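Local coordinates for protein cysteine hydrolase (Staphylococcus aureus, PDB 6KUA) that probably hydrolyses nicotinamide to nicotinic acid and ammonia, as a zinc-containing nicotinamidase of the isochorismatase-like cysteine hydrolases, at residues P114-L119 with Y146-K151. Residues are numbered along the deposited sequence; the frame is centred on the assembly and turned at random.
Sequences PLDSLL and YNLGYK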
ATOM      1  N   PRO A 114      -0.041  -9.759   4.778  1.00 20.52           N
ATOM      2  CA  PRO A 114      -0.780 -10.204   3.593  1.00 21.17           C
ATOM      3  C   PRO A 114      -2.291 -10.304   3.815  1.00 20.83           C
ATOM      4  O   PRO A 114      -2.982 -10.986   3.050  1.00 23.93           O
ATOM      5  CB  PRO A 114      -0.177 -11.582   3.318  1.00 23.71           C
ATOM      6  CG  PRO A 114       0.184 -12.091   4.690  1.00 24.97           C
ATOM      7  CD  PRO A 114       0.598 -10.885   5.490  1.00 20.93           C
ATOM      8  N   LEU A 115      -2.816  -9.642   4.849  1.00 19.42           N
ATOM      9  CA  LEU A 115      -4.219  -9.841   5.219  1.00 19.40           C
ATOM     10  C   LEU A 115      -5.157  -9.515   4.060  1.00 18.67           C
ATOM     11  O   LEU A 115      -6.037 -10.311   3.722  1.00 18.92           O
ATOM     12  CB  LEU A 115      -4.569  -9.003   6.445  1.00 21.31           C
ATOM     13  CG  LEU A 115      -6.035  -9.120   6.888  1.00 19.41           C
ATOM     14  CD1 LEU A 115      -6.369 -10.571   7.277  1.00 17.50           C
ATOM     15  CD2 LEU A 115      -6.316  -8.150   8.048  1.00 20.38           C
ATOM     16  N   ASP A 116      -4.985  -8.352   3.433  1.00 19.23           N
ATOM     17  CA  ASP A 116      -5.889  -7.966   2.351  1.00 19.64           C
ATOM     18  C   ASP A 116      -5.857  -8.995   1.226  1.00 23.97           C
ATOM     19  O   ASP A 116      -6.909  -9.426   0.725  1.00 21.31           O
ATOM     20  CB  ASP A 116      -5.519  -6.568   1.843  1.00 22.98           C
ATOM     21  CG  ASP A 116      -6.373  -6.108   0.665  1.00 25.90           C
ATOM     22  OD1 ASP A 116      -7.600  -6.367   0.661  1.00 23.34           O
ATOM     23  OD2 ASP A 116      -5.809  -5.455  -0.256  1.00 26.68           O
ATOM     24  N   SER A 117      -4.654  -9.423   0.828  1.00 20.39           N
ATOM     25  CA  SER A 117      -4.565 -10.383  -0.269  1.00 26.33           C
ATOM     26  C   SER A 117      -5.164 -11.733   0.116  1.00 23.50           C
ATOM     27  O   SER A 117      -5.775 -12.396  -0.730  1.00 26.01           O
ATOM     28  CB  SER A 117      -3.113 -10.552  -0.712  1.00 23.05           C
ATOM     29  OG  SER A 117      -2.452 -11.406   0.195  1.00 30.96           O
ATOM     30  N   LEU A 118      -5.013 -12.141   1.381  1.00 18.96           N
ATOM     31  CA  LEU A 118      -5.634 -13.374   1.850  1.00 21.48           C
ATOM     32  C   LEU A 118      -7.154 -13.299   1.791  1.00 23.47           C
ATOM     33  O   LEU A 118      -7.812 -14.265   1.392  1.00 21.10           O
ATOM     34  CB  LEU A 118      -5.189 -13.674   3.274  1.00 21.43           C
ATOM     35  CG  LEU A 118      -3.749 -14.179   3.420  1.00 23.71           C
ATOM     36  CD1 LEU A 118      -3.332 -14.148   4.896  1.00 16.72           C
ATOM     37  CD2 LEU A 118      -3.599 -15.589   2.841  1.00 27.62           C
ATOM     38  N   LEU A 119      -7.730 -12.173   2.224  1.00 21.50           N
ATOM     39  CA  LEU A 119      -9.175 -11.983   2.143  1.00 21.42           C
ATOM     40  C   LEU A 119      -9.661 -11.988   0.695  1.00 21.78           C
ATOM     41  O   LEU A 119     -10.682 -12.614   0.374  1.00 18.52           O
ATOM     42  CB  LEU A 119      -9.560 -10.670   2.825  1.00 18.15           C
ATOM     43  CG  LEU A 119      -9.233 -10.530   4.309  1.00 19.35           C
ATOM     44  CD1 LEU A 119      -9.316  -9.052   4.770  1.00 15.17           C
ATOM     45  CD2 LEU A 119     -10.161 -11.413   5.121  1.00 19.33           C
ATOM     46  N   TYR A 146     -11.839  -0.074   5.963  1.00 20.11           N
ATOM     47  CA  TYR A 146     -12.696   0.903   5.317  1.00 16.23           C
ATOM     48  C   TYR A 146     -12.080   1.393   4.016  1.00 20.73           C
ATOM     49  O   TYR A 146     -12.706   1.300   2.953  1.00 21.24           O
ATOM     50  CB  TYR A 146     -12.972   2.057   6.285  1.00 18.36           C
ATOM     51  CG  TYR A 146     -13.587   3.255   5.631  1.00 20.95           C
ATOM     52  CD1 TYR A 146     -14.960   3.307   5.360  1.00 21.07           C
ATOM     53  CD2 TYR A 146     -12.803   4.340   5.267  1.00 21.85           C
ATOM     54  CE1 TYR A 146     -15.527   4.422   4.742  1.00 20.77           C
ATOM     55  CE2 TYR A 146     -13.363   5.446   4.649  1.00 18.15           C
ATOM     56  CZ  TYR A 146     -14.714   5.484   4.393  1.00 20.99           C
ATOM     57  OH  TYR A 146     -15.234   6.607   3.784  1.00 23.45           O
ATOM     58  N   ASN A 147     -10.835   1.880   4.065  1.00 17.20           N
ATOM     59  CA  ASN A 147     -10.184   2.366   2.844  1.00 17.98           C
ATOM     60  C   ASN A 147     -10.111   1.286   1.777  1.00 18.03           C
ATOM     61  O   ASN A 147     -10.255   1.573   0.587  1.00 20.99           O
ATOM     62  CB  ASN A 147      -8.774   2.880   3.147  1.00 20.91           C
ATOM     63  CG  ASN A 147      -8.779   4.161   3.972  1.00 19.52           C
ATOM     64  OD1 ASN A 147      -9.806   4.823   4.093  1.00 20.82           O
ATOM     65  ND2 ASN A 147      -7.631   4.509   4.542  1.00 19.59           N
ATOM     66  N   LEU A 148      -9.872   0.039   2.173  1.00 18.38           N
ATOM     67  CA  LEU A 148      -9.765  -1.032   1.199  1.00 20.64           C
ATOM     68  C   LEU A 148     -11.136  -1.496   0.684  1.00 20.23           C
ATOM     69  O   LEU A 148     -11.205  -2.412  -0.136  1.00 19.32           O
ATOM     70  CB  LEU A 148      -8.967  -2.190   1.810  1.00 20.59           C
ATOM     71  CG  LEU A 148      -7.480  -1.871   2.082  1.00 21.66           C
ATOM     72  CD1 LEU A 148      -6.899  -2.815   3.097  1.00 20.94           C
ATOM     73  CD2 LEU A 148      -6.644  -1.904   0.792  1.00 22.19           C
ATOM     74  N   GLY A 149     -12.220  -0.880   1.132  1.00 19.38           N
ATOM     75  CA  GLY A 149     -13.522  -1.156   0.551  1.00 24.02           C
ATOM     76  C   GLY A 149     -14.243  -2.355   1.122  1.00 25.45           C
ATOM     77  O   GLY A 149     -15.141  -2.876   0.471  1.00 23.97           O
ATOM     78  N   TYR A 150     -13.864  -2.823   2.309  1.00 23.49           N
ATOM     79  CA  TYR A 150     -14.595  -3.884   2.982  1.00 21.52           C
ATOM     80  C   TYR A 150     -15.812  -3.326   3.691  1.00 22.80           C
ATOM     81  O   TYR A 150     -15.773  -2.219   4.237  1.00 23.40           O
ATOM     82  CB  TYR A 150     -13.707  -4.585   4.008  1.00 18.55           C
ATOM     83  CG  TYR A 150     -12.643  -5.398   3.369  1.00 18.66           C
ATOM     84  CD1 TYR A 150     -12.910  -6.682   2.924  1.00 19.86           C
ATOM     85  CD2 TYR A 150     -11.372  -4.875   3.173  1.00 20.17           C
ATOM     86  CE1 TYR A 150     -11.950  -7.427   2.309  1.00 20.31           C
ATOM     87  CE2 TYR A 150     -10.383  -5.621   2.570  1.00 19.85           C
ATOM     88  CZ  TYR A 150     -10.673  -6.900   2.145  1.00 25.54           C
ATOM     89  OH  TYR A 150      -9.704  -7.651   1.534  1.00 23.16           O
ATOM     90  N   LYS A 151     -16.890  -4.105   3.696  1.00 19.68           N
ATOM     91  CA  LYS A 151     -17.983  -3.840   4.621  1.00 21.25           C
ATOM     92  C   LYS A 151     -17.543  -4.277   6.007  1.00 21.32           C
ATOM     93  O   LYS A 151     -16.828  -5.270   6.153  1.00 21.26           O
ATOM     94  CB  LYS A 151     -19.257  -4.587   4.200  1.00 24.85           C
ATOM     95  CG  LYS A 151     -19.588  -4.505   2.700  1.00 27.60           C
ATOM     96  CD  LYS A 151     -20.822  -5.361   2.328  1.00 29.17           C
ATOM     97  CE  LYS A 151     -21.157  -5.248   0.832  1.00 37.35           C
ATOM     98  NZ  LYS A 151     -22.295  -6.153   0.405  1.00 34.89           N
TER
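The phenol of Y150 reaches across to helix 115-121 and donates its hydroxyl proton to D116, with OH 2.6 Å from OD1. D116 CG lies anti to the backbone N (chi1 177°), which carries the carboxylate out from the helix towards the tyrosine. OD1 sits at the ring edge, in the ring plane, and is met nearly along its own C-O axis, while carboxylate and ring stand almost perpendicular, 86° apart. The other oxygen, OD2, forms a salt bridge with R120, so both carboxylate oxygens are engaged and the group's rotation is probably fixed; these partners would also favour the ionised form. L119 packs obliquely against the phenol end: its CB comes 3.3 Å from Y150 OH, and its CD1 lies 3.7 Å from Y150 CZ. L148 faces D116 from the opposite direction, its CD2 3.8 Å from D116 OD2. Between L148 and Y150, G149 takes positive phi (85°) in a Schellman motif that ends helix 137-147 and turns the chain into strand 151-160. R120 of the fourth subunit makes a cation-pi contact with Y150 and a hydrogen bond to L148 O, tying this corner into the tetramer. The contact thus links helix 115-121 to the turn leading into strand 151-160, at an edge of this chain's parallel sheet, within the alpha/beta fold of the isochorismatase family.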